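Local coordinates for protein nucleotidyl transferase (Methanothermobacter thermautotrophicus, PDB 6PLJ) that probably transfers nucleotidyl groups and may take part in pseudomurein cell wall synthesis in this methanogen, at residues 140-143 and 144-148; 187-191 and 192-196; 209-213 and 214-218. All blocks are in the same frame, centred on the assembly; numbering follows the deposited sequence.

Contact 1 of 3, residues 140-143 and 144-148; sequences TLRR and IAEHA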
loop_
_atom_site.group_PDB
_atom_site.type_symbol
_atom_site.label_atom_id
_atom_site.label_comp_id
_atom_site.label_asym_id
_atom_site.label_seq_id
_atom_site.Cartn_x
_atom_site.Cartn_y
_atom_site.Cartn_z
ATOM N N THR A 140 1.632 12.181 -5.042
ATOM C CA THR A 140 2.578 11.668 -4.064
ATOM C C THR A 140 3.116 10.314 -4.517
ATOM O O THR A 140 4.315 10.070 -4.439
ATOM C CB THR A 140 1.929 11.564 -2.678
ATOM O OG1 THR A 140 1.601 12.888 -2.257
ATOM C CG2 THR A 140 2.863 10.924 -1.688
ATOM N N LEU A 141 2.226 9.443 -4.977
ATOM C CA LEU A 141 2.638 8.119 -5.476
ATOM C C LEU A 141 3.629 8.250 -6.631
ATOM O O LEU A 141 4.637 7.534 -6.680
ATOM C CB LEU A 141 1.405 7.316 -5.913
ATOM C CG LEU A 141 0.492 6.868 -4.770
ATOM C CD1 LEU A 141 -0.837 6.336 -5.274
ATOM C CD2 LEU A 141 1.174 5.825 -3.892
ATOM N N ARG A 142 3.337 9.183 -7.535
ATOM C CA ARG A 142 4.209 9.438 -8.674
ATOM C C ARG A 142 5.598 9.891 -8.219
ATOM O O ARG A 142 6.597 9.382 -8.720
ATOM C CB ARG A 142 3.572 10.476 -9.601
ATOM C CG ARG A 142 4.318 10.709 -10.900
ATOM C CD ARG A 142 3.659 11.838 -11.661
ATOM N NE ARG A 142 2.319 11.489 -12.146
ATOM C CZ ARG A 142 2.045 10.864 -13.296
ATOM N NH1 ARG A 142 3.017 10.473 -14.122
ATOM N NH2 ARG A 142 0.772 10.603 -13.616
ATOM N N ARG A 143 5.656 10.821 -7.260
ATOM C CA ARG A 143 6.927 11.297 -6.696
ATOM C C ARG A 143 7.718 10.160 -6.057
ATOM O O ARG A 143 8.938 10.068 -6.226
ATOM C CB ARG A 143 6.703 12.404 -5.674
ATOM C CG ARG A 143 6.456 13.776 -6.278
ATOM C CD ARG A 143 6.538 14.882 -5.231
ATOM N NE ARG A 143 5.278 15.015 -4.501
ATOM C CZ ARG A 143 4.188 15.638 -4.963
ATOM N NH1 ARG A 143 3.084 15.683 -4.213
ATOM N NH2 ARG A 143 4.177 16.213 -6.171
ATOM N N ILE A 144 7.021 9.289 -5.329
ATOM C CA ILE A 144 7.660 8.131 -4.711
ATOM C C ILE A 144 8.262 7.226 -5.789
ATOM O O ILE A 144 9.427 6.853 -5.705
ATOM C CB ILE A 144 6.683 7.376 -3.773
ATOM C CG1 ILE A 144 6.418 8.267 -2.551
ATOM C CG2 ILE A 144 7.252 6.024 -3.320
ATOM C CD1 ILE A 144 5.319 7.781 -1.636
ATOM N N ALA A 145 7.490 6.922 -6.821
ATOM C CA ALA A 145 7.977 6.045 -7.888
ATOM C C ALA A 145 9.197 6.635 -8.590
ATOM O O ALA A 145 10.149 5.900 -8.920
ATOM C CB ALA A 145 6.857 5.747 -8.879
ATOM N N GLU A 146 9.179 7.952 -8.784
ATOM C CA GLU A 146 10.254 8.662 -9.498
ATOM C C GLU A 146 11.600 8.647 -8.783
ATOM O O GLU A 146 12.638 8.749 -9.438
ATOM C CB GLU A 146 9.861 10.122 -9.735
ATOM C CG GLU A 146 8.791 10.334 -10.794
ATOM C CD GLU A 146 8.235 11.753 -10.778
ATOM O OE1 GLU A 146 8.498 12.500 -9.806
ATOM O OE2 GLU A 146 7.536 12.126 -11.741
ATOM N N HIS A 147 11.581 8.549 -7.452
ATOM C CA HIS A 147 12.795 8.562 -6.634
ATOM C C HIS A 147 13.427 7.189 -6.410
ATOM O O HIS A 147 14.518 7.096 -5.844
ATOM C CB HIS A 147 12.524 9.215 -5.274
ATOM C CG HIS A 147 12.587 10.708 -5.297
ATOM N ND1 HIS A 147 13.780 11.399 -5.239
ATOM C CD2 HIS A 147 11.610 11.642 -5.366
ATOM C CE1 HIS A 147 13.533 12.697 -5.270
ATOM N NE2 HIS A 147 12.226 12.871 -5.347
ATOM N N ALA A 148 12.745 6.124 -6.825
ATOM C CA ALA A 148 13.269 4.778 -6.686
ATOM C C ALA A 148 14.217 4.508 -7.853
ATOM O O ALA A 148 14.056 5.069 -8.929
ATOM C CB ALA A 148 12.132 3.773 -6.698
HETATM O O HOH W 1 6.404 10.296 -13.586
#
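Ile144 N donates to Thr140 O at 3.0 Å and Ala145 N to Leu141 O at 2.9 Å, successive i to i+4 bonds of the alpha-helix 138-147. Glu146 N repeats the pattern on Arg142 O, but the bond from His147 N to Arg143 O is weak and bent (135°). On the exposed side, the Glu146 side chain crosses the aliphatic part of Arg142 obliquely, its OE2 3.6 Å from Arg142 CG, rather than meeting the guanidinium, whose plane is turned 62° from the carboxylate. A water links the two groups loosely: it donates to Glu146 OE2 at 2.8 Å and accepts a weak bond from Arg142 NH1, while Arg142 NH2 makes a weak bond to Ser72 O. The CD2 edge of the His147 ring comes up to Arg143 O, 3.2 Å away near the ring plane. On the buried side, Ile144 runs back along the helix, chi1 -69° setting CG1 beside its own N, and its CD1 meets Thr140 CG2 at 4.0 Å. Ile144 packs on Leu156, Val209 and Leu127, side chains of strands 152-157, 205-210 and 125-130, while His147 stacks on Tyr207, laying the helix against the mixed central sheet.

Contact 2 of 3, residues 187-191 and 192-196; sequences LGDGN and INPLL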
loop_
_atom_site.group_PDB
_atom_site.type_symbol
_atom_site.label_atom_id
_atom_site.label_comp_id
_atom_site.label_asym_id
_atom_site.label_seq_id
_atom_site.Cartn_x
_atom_site.Cartn_y
_atom_site.Cartn_z
ATOM N N LEU A 187 12.728 -12.008 3.556
ATOM C CA LEU A 187 13.312 -11.928 4.900
ATOM C C LEU A 187 12.347 -11.315 5.906
ATOM O O LEU A 187 11.291 -10.799 5.543
ATOM C CB LEU A 187 14.601 -11.103 4.860
ATOM C CG LEU A 187 15.639 -11.525 3.813
ATOM C CD1 LEU A 187 16.836 -10.595 3.808
ATOM C CD2 LEU A 187 16.081 -12.961 4.015
ATOM N N GLY A 188 12.721 -11.380 7.181
ATOM C CA GLY A 188 11.995 -10.698 8.261
ATOM C C GLY A 188 10.791 -11.457 8.795
ATOM O O GLY A 188 10.554 -12.606 8.422
ATOM N N ASP A 189 10.021 -10.787 9.655
ATOM C CA ASP A 189 8.883 -11.400 10.356
ATOM C C ASP A 189 7.537 -11.316 9.604
ATOM O O ASP A 189 6.567 -11.960 9.999
ATOM C CB ASP A 189 8.750 -10.824 11.787
ATOM C CG ASP A 189 8.385 -9.327 11.824
ATOM O OD1 ASP A 189 8.243 -8.682 10.760
ATOM O OD2 ASP A 189 8.239 -8.783 12.944
ATOM N N GLY A 190 7.468 -10.530 8.531
ATOM C CA GLY A 190 6.203 -10.338 7.826
ATOM C C GLY A 190 5.743 -8.901 7.673
ATOM O O GLY A 190 5.027 -8.587 6.735
ATOM N N ASN A 191 6.123 -8.040 8.615
ATOM C CA ASN A 191 5.728 -6.625 8.618
ATOM C C ASN A 191 6.716 -5.836 7.787
ATOM O O ASN A 191 7.870 -6.227 7.695
ATOM C CB ASN A 191 5.740 -6.082 10.048
ATOM C CG ASN A 191 4.747 -6.787 10.944
ATOM O OD1 ASN A 191 5.125 -7.566 11.820
ATOM N ND2 ASN A 191 3.471 -6.537 10.712
ATOM N N ILE A 192 6.283 -4.726 7.189
ATOM C CA ILE A 192 7.183 -3.950 6.334
ATOM C C ILE A 192 8.202 -3.117 7.130
ATOM O O ILE A 192 9.352 -2.981 6.707
ATOM C CB ILE A 192 6.419 -3.083 5.289
ATOM C CG1 ILE A 192 7.368 -2.544 4.206
ATOM C CG2 ILE A 192 5.690 -1.915 5.934
ATOM C CD1 ILE A 192 7.987 -3.618 3.334
ATOM N N ASN A 193 7.804 -2.580 8.281
ATOM C CA ASN A 193 8.681 -1.644 8.980
ATOM C C ASN A 193 10.007 -2.283 9.427
ATOM O O ASN A 193 11.058 -1.709 9.179
ATOM C CB ASN A 193 7.960 -0.929 10.131
ATOM C CG ASN A 193 8.855 0.083 10.815
ATOM O OD1 ASN A 193 9.424 -0.197 11.873
ATOM N ND2 ASN A 193 9.029 1.239 10.197
ATOM N N PRO A 194 9.966 -3.497 10.012
ATOM C CA PRO A 194 11.235 -4.183 10.330
ATOM C C PRO A 194 12.172 -4.381 9.129
ATOM O O PRO A 194 13.397 -4.237 9.273
ATOM C CB PRO A 194 10.773 -5.522 10.919
ATOM C CG PRO A 194 9.431 -5.238 11.473
ATOM C CD PRO A 194 8.807 -4.243 10.531
ATOM N N LEU A 195 11.619 -4.657 7.943
ATOM C CA LEU A 195 12.446 -4.724 6.731
ATOM C C LEU A 195 13.132 -3.419 6.368
ATOM O O LEU A 195 14.234 -3.432 5.843
ATOM C CB LEU A 195 11.639 -5.195 5.499
ATOM C CG LEU A 195 11.431 -6.677 5.272
ATOM C CD1 LEU A 195 10.725 -6.874 3.933
ATOM C CD2 LEU A 195 12.747 -7.453 5.306
ATOM N N LEU A 196 12.465 -2.285 6.589
ATOM C CA LEU A 196 13.067 -1.001 6.276
ATOM C C LEU A 196 14.276 -0.722 7.197
ATOM O O LEU A 196 15.307 -0.225 6.748
ATOM C CB LEU A 196 12.030 0.112 6.385
ATOM C CG LEU A 196 10.860 0.018 5.405
ATOM C CD1 LEU A 196 9.760 0.986 5.808
ATOM C CD2 LEU A 196 11.326 0.292 3.988
#
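Asp189 and Pro194 meet where an Asx turn leads into helix 192-201, within the MobA-like domain. The turn is made by one polar bond inside residues 187-191: Asn191 N donates to Asp189 OD1 at 3.1 Å, nearly straight at 166°, and reaches the oxygen from above the carboxylate plane. Asp189 CG stands between its own N and carbonyl carbon, chi1 66°, which turns the carboxylate toward Asn191 N. Gly190 suits this bend, because its backbone angles would jam a CB against the preceding carbonyl oxygen; its own backbone is bonded to Ser111, tying the turn to helix 110-120.

The contacts with Pro194 are van der Waals. The side chains of Asp189 and Pro194 cross at about a right angle, with OD1 of Asp189 3.7 Å from Pro194 CG. Pro194 CD also rests 3.6 Å from Asn191 CB and the same distance from Asn191 O. Pro194 lies in the first turn of the helix, where a missing N-H costs little.

Apolar contact joins Leu187 to Leu195. Leu195 sends CD2 to Leu187 CB, 4.1 Å away, and to the Leu187 carbonyl; it also touches Leu185, while Ile192 turns to Leu174 of strand 174-177. Gly188 has a positive phi, and a CB there would be tight against Leu195. The nearest atoms of this leucine pair are Leu195 CD2 and Leu187 O, 3.7 Å apart.

Contact 3 of 3, residues 209-213 and 214-218; sequences VEASR and PIELV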
loop_
_atom_site.group_PDB
_atom_site.type_symbol
_atom_site.label_atom_id
_atom_site.label_comp_id
_atom_site.label_asym_id
_atom_site.label_seq_id
_atom_site.Cartn_x
_atom_site.Cartn_y
_atom_site.Cartn_z
ATOM N N VAL A 209 9.969 10.825 0.957
ATOM C CA VAL A 209 9.218 11.795 0.195
ATOM C C VAL A 209 8.116 12.373 1.084
ATOM O O VAL A 209 7.249 11.643 1.574
ATOM C CB VAL A 209 8.628 11.138 -1.061
ATOM C CG1 VAL A 209 7.610 12.052 -1.722
ATOM C CG2 VAL A 209 9.765 10.764 -2.011
ATOM N N GLU A 210 8.143 13.685 1.293
ATOM C CA GLU A 210 7.146 14.316 2.150
ATOM C C GLU A 210 5.737 14.129 1.581
ATOM O O GLU A 210 5.507 14.329 0.397
ATOM C CB GLU A 210 7.433 15.822 2.326
ATOM C CG GLU A 210 6.397 16.490 3.224
ATOM C CD GLU A 210 6.696 17.929 3.606
ATOM O OE1 GLU A 210 7.736 18.468 3.200
ATOM O OE2 GLU A 210 5.850 18.519 4.302
ATOM N N ALA A 211 4.795 13.767 2.441
ATOM C CA ALA A 211 3.393 13.699 2.068
ATOM C C ALA A 211 2.845 15.063 1.677
ATOM O O ALA A 211 3.240 16.082 2.246
ATOM C CB ALA A 211 2.569 13.141 3.220
ATOM N N SER A 212 1.934 15.074 0.716
ATOM C CA SER A 212 1.176 16.284 0.390
ATOM C C SER A 212 0.374 16.765 1.595
ATOM O O SER A 212 0.315 17.957 1.874
ATOM C CB SER A 212 0.244 16.032 -0.799
ATOM O OG SER A 212 -0.459 17.212 -1.173
ATOM N N ARG A 213 -0.251 15.821 2.292
ATOM C CA ARG A 213 -1.114 16.087 3.437
ATOM C C ARG A 213 -0.849 14.907 4.389
ATOM O O ARG A 213 -0.673 13.786 3.900
ATOM C CB ARG A 213 -2.606 16.059 3.022
ATOM C CG ARG A 213 -3.045 16.797 1.751
ATOM C CD ARG A 213 -3.514 18.212 2.011
ATOM N NE ARG A 213 -3.595 18.999 0.788
ATOM C CZ ARG A 213 -4.721 19.260 0.134
ATOM N NH1 ARG A 213 -4.692 19.986 -0.970
ATOM N NH2 ARG A 213 -5.871 18.794 0.586
ATOM N N PRO A 214 -0.816 15.121 5.722
ATOM C CA PRO A 214 -0.604 13.970 6.624
ATOM C C PRO A 214 -1.638 12.849 6.536
ATOM O O PRO A 214 -1.336 11.716 6.902
ATOM C CB PRO A 214 -0.637 14.610 8.011
ATOM C CG PRO A 214 -0.081 15.963 7.755
ATOM C CD PRO A 214 -0.690 16.395 6.456
ATOM N N ILE A 215 -2.833 13.153 6.048
ATOM C CA ILE A 215 -3.859 12.134 5.834
ATOM C C ILE A 215 -3.325 10.997 4.937
ATOM O O ILE A 215 -3.764 9.853 5.047
ATOM C CB ILE A 215 -5.137 12.759 5.233
ATOM C CG1 ILE A 215 -6.329 11.791 5.358
ATOM C CG2 ILE A 215 -4.916 13.215 3.799
ATOM C CD1 ILE A 215 -6.763 11.556 6.777
ATOM N N GLU A 216 -2.375 11.310 4.068
ATOM C CA GLU A 216 -1.799 10.290 3.175
ATOM C C GLU A 216 -1.124 9.142 3.924
ATOM O O GLU A 216 -1.070 8.020 3.410
ATOM C CB GLU A 216 -0.810 10.932 2.197
ATOM C CG GLU A 216 -1.460 11.940 1.261
ATOM C CD GLU A 216 -0.530 12.419 0.163
ATOM O OE1 GLU A 216 0.674 12.571 0.419
ATOM O OE2 GLU A 216 -1.030 12.646 -0.961
ATOM N N LEU A 217 -0.661 9.406 5.143
ATOM C CA LEU A 217 -0.002 8.393 5.970
ATOM C C LEU A 217 -0.971 7.466 6.695
ATOM O O LEU A 217 -0.533 6.500 7.314
ATOM C CB LEU A 217 0.890 9.083 7.007
ATOM C CG LEU A 217 2.159 9.700 6.438
ATOM C CD1 LEU A 217 2.600 10.927 7.231
ATOM C CD2 LEU A 217 3.262 8.654 6.393
ATOM N N VAL A 218 -2.265 7.758 6.650
ATOM C CA VAL A 218 -3.229 7.020 7.452
ATOM C C VAL A 218 -3.631 5.717 6.792
ATOM O O VAL A 218 -4.281 5.713 5.748
ATOM C CB VAL A 218 -4.488 7.867 7.738
ATOM C CG1 VAL A 218 -5.520 7.065 8.540
ATOM C CG2 VAL A 218 -4.111 9.143 8.491
#
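Glu216 OE1 takes the backbone N-H of Ser212 at 2.8 Å, so a side chain of the 3-10 turn 214-217 reaches back to hold the backbone that leaves strand 205-210. The bond is bent, 137° at the hydrogen, and the nitrogen stands above the carboxylate plane. A second bond runs between backbones: Glu216 N donates to Arg213 O at 3.0 Å, the i to i+3 link of a 3-10 turn. Leu217 N to Pro214 O and Val218 N to Ile215 O continue that winding. Glu216 thus holds the preceding bend twice, through its backbone N and its carboxylate. Its chi1 of -63° places CG beside its own N, and the extended chain beyond carries the carboxylate past Arg213 O, with CG 3.3 Å from that oxygen, and on to Ser212.

The carboxylate has further partners outside these residues: OE2 bonds Ser137 OG and OE1 also bonds Thr140 OG1. With an alanine in place of this glutamate, Ser212 N, Thr140 OG1 and Ser137 OG would probably lose a shared carboxylate, and the 211-213 bend would be freer to shift from helix 138-147.

Packing surrounds the polar core. Ala211 CB lies 3.4 Å from Glu216 OE1, and Ser212 CB is 3.6 Å from Glu216 OE2. Farther out, Ile215 CG2 touches Arg213 CB at 3.7 Å, while the rest of Ile215 turns to Arg228 and His232 of helix 223-236. Glu216 is buried and the partners described here are neutral; burial would tend to favour the neutral acid, but the bonds from Ser212 N and the two hydroxyls would probably offset this and favour the carboxylate.

Contacts 1 and 3 touch, their centres 13 Å apart, and share strands 152-157 and 205-210: the helix of contact 1 packs on both, while contact 3 continues from the second and rests on the first. Contact 2 stands apart, about 10 Å from either at the nearest atoms and 21 Å between centres. Each is partly buried, but the division differs: contact 1 splits a regular helix into a face on the sheet and a charged outer face, contact 2 sets a largely exposed loop against a helix start, and contact 3 puts a buried carboxylate inside a turn. Main-chain bonds dominate contact 1; van der Waals touches cross contact 2, whose side-chain bond stays within the loop, whereas in contact 3 it spans the segments.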